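Local structure of diketoreductase (Acinetobacter baylyi, 4E12) at residues Thr12-Phe25 / Arg46-Gly60. The protein reduces dicarbonyl compounds with NADH and probably also oxidises (3S)-3-hydroxyacyl-CoA with NAD(+). Sequence-based numbering, arbitrary orientation.
With SO4 (sulfate ion), chain H.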
# COMPACT_ATOMS: atom_id res chain seq x y z
N THR A 12 -6.63 2.71 31.11
CA THR A 12 -7.51 3.80 30.73
C THR A 12 -6.76 4.85 29.94
O THR A 12 -7.13 6.03 29.97
CB THR A 12 -8.17 4.45 31.95
OG1 THR A 12 -7.16 4.94 32.85
CG2 THR A 12 -9.04 3.42 32.66
N GLY A 13 -5.71 4.42 29.26
CA GLY A 13 -4.95 5.31 28.40
C GLY A 13 -5.67 5.65 27.12
O GLY A 13 -6.89 5.50 27.04
N VAL A 14 -4.93 6.11 26.12
CA VAL A 14 -5.52 6.46 24.83
C VAL A 14 -6.36 5.32 24.25
O VAL A 14 -7.52 5.53 23.87
CB VAL A 14 -4.41 6.87 23.81
CG1 VAL A 14 -5.01 7.07 22.43
CG2 VAL A 14 -3.72 8.15 24.28
N LEU A 15 -5.80 4.11 24.21
CA LEU A 15 -6.48 2.96 23.64
C LEU A 15 -7.54 2.37 24.58
O LEU A 15 -8.64 2.06 24.15
CB LEU A 15 -5.50 1.86 23.22
CG LEU A 15 -4.52 2.23 22.11
CD1 LEU A 15 -3.44 1.17 21.97
CD2 LEU A 15 -5.29 2.42 20.81
N GLY A 16 -7.19 2.18 25.85
CA GLY A 16 -8.17 1.64 26.78
C GLY A 16 -9.42 2.50 26.93
O GLY A 16 -10.53 1.98 27.06
N SER A 17 -9.26 3.81 26.91
CA SER A 17 -10.42 4.67 27.10
C SER A 17 -11.33 4.63 25.87
O SER A 17 -12.55 4.63 26.03
CB SER A 17 -10.04 6.11 27.45
OG SER A 17 -9.37 6.73 26.37
N GLN A 18 -10.77 4.58 24.67
CA GLN A 18 -11.60 4.46 23.46
C GLN A 18 -12.36 3.13 23.44
O GLN A 18 -13.53 3.08 23.08
CB GLN A 18 -10.75 4.56 22.20
CG GLN A 18 -10.07 5.88 22.05
CD GLN A 18 -9.28 6.01 20.76
OE1 GLN A 18 -9.68 5.52 19.71
NE2 GLN A 18 -8.15 6.68 20.85
N ILE A 19 -11.67 2.06 23.82
CA ILE A 19 -12.29 0.74 23.81
C ILE A 19 -13.43 0.71 24.81
O ILE A 19 -14.52 0.20 24.53
CB ILE A 19 -11.26 -0.36 24.17
CG1 ILE A 19 -10.17 -0.44 23.09
CG2 ILE A 19 -11.97 -1.69 24.39
CD1 ILE A 19 -9.02 -1.39 23.42
N ALA A 20 -13.17 1.27 25.99
CA ALA A 20 -14.15 1.31 27.05
C ALA A 20 -15.35 2.16 26.64
O ALA A 20 -16.50 1.75 26.84
CB ALA A 20 -13.52 1.84 28.33
N PHE A 21 -15.09 3.31 26.02
CA PHE A 21 -16.16 4.21 25.65
C PHE A 21 -17.00 3.65 24.52
O PHE A 21 -18.22 3.70 24.60
CB PHE A 21 -15.67 5.62 25.30
CG PHE A 21 -16.78 6.63 25.29
CD1 PHE A 21 -17.12 7.32 26.46
CD2 PHE A 21 -17.50 6.89 24.12
CE1 PHE A 21 -18.17 8.26 26.46
CE2 PHE A 21 -18.54 7.83 24.11
CZ PHE A 21 -18.88 8.51 25.28
N GLN A 22 -16.37 3.16 23.47
CA GLN A 22 -17.07 2.50 22.38
C GLN A 22 -17.97 1.38 22.93
O GLN A 22 -19.12 1.22 22.50
CB GLN A 22 -16.05 1.91 21.38
CG GLN A 22 -16.68 1.28 20.12
CD GLN A 22 -17.29 2.29 19.15
OE1 GLN A 22 -17.23 3.50 19.37
NE2 GLN A 22 -17.88 1.79 18.08
N THR A 23 -17.46 0.62 23.88
CA THR A 23 -18.19 -0.52 24.41
C THR A 23 -19.39 -0.04 25.25
O THR A 23 -20.49 -0.58 25.13
CB THR A 23 -17.25 -1.46 25.20
OG1 THR A 23 -16.31 -2.04 24.30
CG2 THR A 23 -18.03 -2.57 25.87
N ALA A 24 -19.16 0.98 26.07
CA ALA A 24 -20.22 1.61 26.84
C ALA A 24 -21.28 2.23 25.91
O ALA A 24 -22.48 1.99 26.09
CB ALA A 24 -19.65 2.65 27.79
N PHE A 25 -20.83 2.98 24.90
CA PHE A 25 -21.75 3.64 23.96
C PHE A 25 -22.72 2.65 23.30
O PHE A 25 -23.84 3.02 22.93
CB PHE A 25 -20.95 4.40 22.89
CG PHE A 25 -21.81 5.09 21.86
CD1 PHE A 25 -22.74 6.07 22.24
CD2 PHE A 25 -21.69 4.77 20.51
CE1 PHE A 25 -23.53 6.71 21.28
CE2 PHE A 25 -22.47 5.40 19.56
CZ PHE A 25 -23.39 6.37 19.93
N ARG A 46 -10.63 11.55 30.03
CA ARG A 46 -10.59 11.05 28.66
C ARG A 46 -12.00 10.72 28.20
O ARG A 46 -12.35 10.98 27.05
CB ARG A 46 -9.69 9.82 28.50
CG ARG A 46 -8.21 10.09 28.73
CD ARG A 46 -7.36 8.89 28.34
NE ARG A 46 -5.94 9.19 28.47
CZ ARG A 46 -5.23 9.03 29.58
NH1 ARG A 46 -5.80 8.56 30.68
NH2 ARG A 46 -3.94 9.34 29.59
N PHE A 47 -12.79 10.14 29.09
CA PHE A 47 -14.16 9.77 28.74
C PHE A 47 -15.01 11.00 28.42
O PHE A 47 -15.82 10.97 27.49
CB PHE A 47 -14.84 8.96 29.84
CG PHE A 47 -14.29 7.58 30.02
CD1 PHE A 47 -13.92 6.80 28.93
CD2 PHE A 47 -14.15 7.05 31.30
CE1 PHE A 47 -13.41 5.52 29.11
CE2 PHE A 47 -13.65 5.78 31.49
CZ PHE A 47 -13.28 5.00 30.40
N GLU A 48 -14.84 12.07 29.18
CA GLU A 48 -15.58 13.29 28.90
C GLU A 48 -15.25 13.82 27.50
O GLU A 48 -16.17 14.17 26.74
CB GLU A 48 -15.32 14.33 29.99
CG GLU A 48 -15.90 13.88 31.30
CD GLU A 48 -15.48 14.73 32.48
OE1 GLU A 48 -14.44 15.42 32.41
OE2 GLU A 48 -16.19 14.67 33.51
N GLY A 49 -13.97 13.87 27.16
CA GLY A 49 -13.57 14.26 25.81
C GLY A 49 -14.13 13.36 24.72
O GLY A 49 -14.60 13.83 23.68
N LEU A 50 -14.08 12.04 24.95
CA LEU A 50 -14.64 11.09 23.99
C LEU A 50 -16.13 11.32 23.81
O LEU A 50 -16.63 11.22 22.69
CB LEU A 50 -14.33 9.64 24.40
CG LEU A 50 -12.85 9.22 24.35
CD1 LEU A 50 -12.63 7.86 25.00
CD2 LEU A 50 -12.36 9.21 22.91
N ALA A 51 -16.85 11.62 24.89
CA ALA A 51 -18.29 11.88 24.79
C ALA A 51 -18.52 13.04 23.84
O ALA A 51 -19.43 13.00 23.00
CB ALA A 51 -18.87 12.21 26.16
N ALA A 52 -17.70 14.07 23.97
CA ALA A 52 -17.76 15.26 23.13
C ALA A 52 -17.50 14.94 21.66
O ALA A 52 -18.24 15.38 20.77
CB ALA A 52 -16.77 16.30 23.63
N VAL A 53 -16.45 14.17 21.40
CA VAL A 53 -16.13 13.73 20.04
C VAL A 53 -17.29 12.94 19.46
O VAL A 53 -17.73 13.17 18.33
CB VAL A 53 -14.88 12.81 20.02
CG1 VAL A 53 -14.57 12.38 18.59
CG2 VAL A 53 -13.69 13.52 20.66
N TYR A 54 -17.79 11.98 20.23
CA TYR A 54 -18.90 11.17 19.75
C TYR A 54 -20.10 12.00 19.36
O TYR A 54 -20.64 11.85 18.27
CB TYR A 54 -19.30 10.09 20.75
CG TYR A 54 -18.45 8.85 20.64
CD1 TYR A 54 -19.04 7.59 20.53
CD2 TYR A 54 -17.06 8.93 20.64
CE1 TYR A 54 -18.27 6.44 20.43
CE2 TYR A 54 -16.27 7.80 20.54
CZ TYR A 54 -16.88 6.55 20.43
OH TYR A 54 -16.10 5.44 20.33
N GLU A 55 -20.53 12.87 20.26
CA GLU A 55 -21.70 13.68 19.98
C GLU A 55 -21.56 14.47 18.67
O GLU A 55 -22.57 14.75 18.02
CB GLU A 55 -22.13 14.52 21.20
CG GLU A 55 -21.10 15.45 21.80
CD GLU A 55 -21.42 15.82 23.25
OE1 GLU A 55 -22.44 15.35 23.79
OE2 GLU A 55 -20.66 16.60 23.86
N LYS A 56 -20.34 14.77 18.25
CA LYS A 56 -20.14 15.48 16.98
C LYS A 56 -19.82 14.53 15.82
O LYS A 56 -20.12 14.84 14.67
CB LYS A 56 -19.01 16.51 17.09
CG LYS A 56 -19.20 17.57 18.17
CD LYS A 56 -20.43 18.44 17.94
CE LYS A 56 -20.60 19.43 19.10
NZ LYS A 56 -21.85 20.24 18.98
N GLU A 57 -19.21 13.38 16.11
CA GLU A 57 -18.68 12.51 15.04
C GLU A 57 -19.40 11.17 14.86
O GLU A 57 -19.22 10.50 13.84
CB GLU A 57 -17.19 12.23 15.28
CG GLU A 57 -16.30 13.45 15.32
CD GLU A 57 -16.18 14.13 13.97
OE1 GLU A 57 -16.57 13.52 12.96
OE2 GLU A 57 -15.68 15.28 13.92
N VAL A 58 -20.18 10.73 15.84
CA VAL A 58 -20.63 9.34 15.80
C VAL A 58 -22.15 9.25 15.74
O VAL A 58 -22.84 9.85 16.56
CB VAL A 58 -20.08 8.53 17.01
CG1 VAL A 58 -20.62 7.12 16.99
CG2 VAL A 58 -18.55 8.49 16.97
N ALA A 59 -22.67 8.49 14.77
CA ALA A 59 -24.10 8.35 14.60
C ALA A 59 -24.76 7.88 15.89
O ALA A 59 -24.30 6.94 16.54
CB ALA A 59 -24.41 7.37 13.48
N GLY A 60 -25.83 8.58 16.26
CA GLY A 60 -26.63 8.18 17.40
C GLY A 60 -26.17 8.73 18.73
O GLY A 60 -26.79 8.47 19.76
S SO4 H . -1.96 4.11 25.98
O1 SO4 H . -1.01 3.89 24.87
O2 SO4 H . -3.28 3.60 25.59
O3 SO4 H . -1.48 3.41 27.18
O4 SO4 H . -2.04 5.56 26.26
O HOH W 1 -6.00 7.20 33.24
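The rings of Phe21 and Phe25, one turn apart on helix 14-25, are joined through Tyr54 in two successive edge-to-face stacks. Phe21 turns its edge to one face of the tyrosine, with the planes at 73° and CD2 over the ring centre; Tyr54 in turn points its own edge at a face of Phe25, planes at 81°. The far side of the Tyr54 ring is covered by Val58 CG2, so the phenol ring is sandwiched between Phe21 and Val58. Tyr54 OH donates to Gln22 OE1; the modelled 2.4 Å between the two oxygens is implausibly short, and the exact length is doubtful. Gln22 reaches it by a bend at chi2, while its NE2 bonds to Ile177 O.

Phe21 is a knob in the hole formed by Phe47, Leu50, Ala51 and Tyr54. With CG anti to the backbone N (chi1 -165°), its ring slides in under Leu50. Leu50 CB sits over a face, 4.2 Å from the centroid of the Phe21 ring. Phe21 CZ comes to 3.5 Å from Ala51 CA. Nearer the nucleotide end, Phe47 brings its edge to Ser17 O, CE1 lying 3.3 Å away, and packs on Ala20 CB. Arg46 runs out extended to lay its guanidinium face over Gly13.

Gly13 O takes both the N and OG of Ser17, from opposite faces of its carbonyl plane. Next to it, the amides of Val14 and Leu15 hydrogen-bond a sulfate, probably from the crystallisation liquor. No NAD(+) is bound to this chain, but Thr12, Val14 and Leu15 belong to its binding site, and Gly13 and Gly16 fit the GxGxxG pattern: this is the glycine-rich turn and first helix of a Rossmann fold, packed against helix 37-57.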